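Local coordinates for protein ZYG-9 (Caenorhabditis elegans, PDB 2OF3) that organizes microtubules and spindle poles during mitosis and meiosis in the one-cell embryo, and is required for default nucleus positioning in oocytes, at residues W26-P31 / W91-F96. Residues are numbered along the deposited sequence; the frame is centred on the assembly and turned at random.
Sequences WNFQAP and WCTLRF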
# COMPACT_ATOMS: atom_id res chain seq x y z
N TRP A 26 -8.76 -1.74 -11.63
CA TRP A 26 -7.42 -1.19 -11.57
C TRP A 26 -6.49 -2.28 -11.03
O TRP A 26 -6.10 -2.29 -9.84
CB TRP A 26 -7.48 0.00 -10.64
CG TRP A 26 -6.42 1.03 -10.95
CD1 TRP A 26 -5.30 1.25 -10.25
CD2 TRP A 26 -6.44 1.99 -12.01
NE1 TRP A 26 -4.61 2.31 -10.78
CE2 TRP A 26 -5.29 2.77 -11.88
CE3 TRP A 26 -7.36 2.29 -13.04
CZ2 TRP A 26 -4.96 3.81 -12.77
CZ3 TRP A 26 -7.03 3.31 -13.94
CH2 TRP A 26 -5.87 4.09 -13.78
N ASN A 27 -6.16 -3.23 -11.89
CA ASN A 27 -5.46 -4.46 -11.46
C ASN A 27 -4.45 -4.92 -12.51
O ASN A 27 -4.08 -6.09 -12.54
CB ASN A 27 -6.48 -5.57 -11.12
CG ASN A 27 -7.28 -6.05 -12.36
OD1 ASN A 27 -7.13 -5.52 -13.49
ND2 ASN A 27 -8.11 -7.03 -12.15
N PHE A 28 -4.00 -3.98 -13.34
CA PHE A 28 -3.00 -4.24 -14.36
C PHE A 28 -1.62 -4.59 -13.78
O PHE A 28 -1.33 -4.30 -12.62
CB PHE A 28 -2.85 -3.02 -15.28
CG PHE A 28 -2.75 -1.69 -14.55
CD1 PHE A 28 -1.55 -1.29 -13.90
CD2 PHE A 28 -3.83 -0.81 -14.53
CE1 PHE A 28 -1.43 -0.07 -13.22
CE2 PHE A 28 -3.71 0.44 -13.87
CZ PHE A 28 -2.51 0.79 -13.19
N GLN A 29 -0.76 -5.18 -14.60
CA GLN A 29 0.61 -5.42 -14.23
C GLN A 29 1.40 -4.17 -14.52
O GLN A 29 2.37 -3.88 -13.84
CB GLN A 29 1.17 -6.58 -15.06
CG GLN A 29 0.52 -7.92 -14.78
CD GLN A 29 0.67 -8.33 -13.30
OE1 GLN A 29 1.72 -8.08 -12.69
NE2 GLN A 29 -0.37 -8.96 -12.72
N ALA A 30 1.01 -3.46 -15.57
CA ALA A 30 1.61 -2.19 -15.92
C ALA A 30 0.47 -1.41 -16.58
O ALA A 30 -0.41 -2.02 -17.18
CB ALA A 30 2.76 -2.39 -16.90
N PRO A 31 0.46 -0.07 -16.42
CA PRO A 31 -0.68 0.73 -16.94
C PRO A 31 -0.91 0.52 -18.44
O PRO A 31 0.05 0.35 -19.18
CB PRO A 31 -0.23 2.16 -16.69
CG PRO A 31 0.77 2.06 -15.56
CD PRO A 31 1.45 0.75 -15.71
N TRP A 91 -4.29 7.96 -10.13
CA TRP A 91 -3.31 8.78 -10.83
C TRP A 91 -1.91 8.65 -10.22
O TRP A 91 -0.94 8.54 -10.95
CB TRP A 91 -3.78 10.24 -10.83
CG TRP A 91 -2.86 11.12 -11.64
CD1 TRP A 91 -2.93 11.36 -12.99
CD2 TRP A 91 -1.69 11.84 -11.14
NE1 TRP A 91 -1.89 12.20 -13.36
CE2 TRP A 91 -1.12 12.52 -12.25
CE3 TRP A 91 -1.09 11.97 -9.86
CZ2 TRP A 91 0.05 13.35 -12.13
CZ3 TRP A 91 0.07 12.80 -9.72
CH2 TRP A 91 0.63 13.47 -10.88
N CYS A 92 -1.80 8.66 -8.89
CA CYS A 92 -0.54 8.41 -8.20
C CYS A 92 0.04 7.03 -8.53
O CYS A 92 1.25 6.93 -8.70
CB CYS A 92 -0.72 8.55 -6.67
SG CYS A 92 -1.07 10.30 -6.10
N THR A 93 -0.79 5.97 -8.68
CA THR A 93 -0.22 4.68 -9.04
C THR A 93 0.46 4.70 -10.41
O THR A 93 1.42 3.95 -10.62
CB THR A 93 -1.25 3.48 -9.02
OG1 THR A 93 -2.23 3.70 -10.04
CG2 THR A 93 -1.96 3.36 -7.68
N LEU A 94 -0.03 5.53 -11.34
CA LEU A 94 0.58 5.68 -12.67
C LEU A 94 2.00 6.24 -12.53
O LEU A 94 2.93 5.79 -13.24
CB LEU A 94 -0.28 6.61 -13.54
CG LEU A 94 -1.71 6.20 -13.90
CD1 LEU A 94 -2.26 7.23 -14.84
CD2 LEU A 94 -1.74 4.84 -14.53
N ARG A 95 2.16 7.19 -11.61
CA ARG A 95 3.47 7.70 -11.22
C ARG A 95 4.38 6.70 -10.58
O ARG A 95 5.58 6.87 -10.65
CB ARG A 95 3.36 8.93 -10.29
CG ARG A 95 2.50 10.04 -10.84
CD ARG A 95 3.03 10.54 -12.20
NE ARG A 95 1.88 10.63 -13.07
CZ ARG A 95 1.73 10.03 -14.23
NH1 ARG A 95 2.68 9.33 -14.77
NH2 ARG A 95 0.61 10.19 -14.86
N PHE A 96 3.86 5.64 -9.98
CA PHE A 96 4.72 4.57 -9.45
C PHE A 96 5.48 3.77 -10.51
O PHE A 96 6.41 3.05 -10.17
CB PHE A 96 3.93 3.61 -8.52
CG PHE A 96 3.38 4.27 -7.28
CD1 PHE A 96 3.88 5.51 -6.84
CD2 PHE A 96 2.35 3.68 -6.55
CE1 PHE A 96 3.35 6.16 -5.69
CE2 PHE A 96 1.81 4.30 -5.39
CZ PHE A 96 2.32 5.56 -4.96
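Trp26 and Thr93 share the one hydrogen bond between the loop 26-31 and the segment 91-96 on helix 85-95. The indole NE1 of Trp26 lies 2.9 Å from Thr93 OG1, the N-H points almost straight at the oxygen (167°), and the acceptor sits in the ring plane. Tryptophan suits this buried place because a large apolar surface carries a single N-H that must be satisfied. With CG swung opposite the backbone N (chi1 -153°), the indole reaches from the loop to the helix. Threonine is equally apt: its OG1, set between the backbone N and carbonyl carbon (chi1 65°), also hydrogen-bonds to Lys90 O one turn earlier, so the hydroxyl joins helix backbone to loop.

The apolar contacts gather on Leu94, whose CD2 branch does most of the touching. Leu94 CD2 lies 3.8 Å from Trp26 CZ2, the two side chains crossing roughly at right angles, and 3.8 Å from Pro31 CB, where leucine and proline run past each other in opposite senses. Phe28 CZ is a looser neighbour, 4.3 Å from Leu94 CD2. Within the loop, Phe28 CE2 stands 3.4 Å above the centre of one face of the Trp26 indole, while Pro31 CA covers a face of the phenyl ring. Indole, phenyl ring and stiff proline thus follow one another in a run, and all three touch the Leu94 methyl. Were Trp26 an alanine, Thr93 OG1 would be likely to lose its indole donor, and a gap would probably open beside Leu94 and Phe28.

Ile36 and Leu39 of helix 33-44 also pack on Leu94, while Phe133 and Tyr136 of helix 127-139 touch Thr93. Trp26 and Phe28 thus tie the connection between helices 10-19 and 33-44 into the interior, with Pro31 at the margin, in an all-helical TOG domain, a row of paired antiparallel helices of HEAT-repeat type.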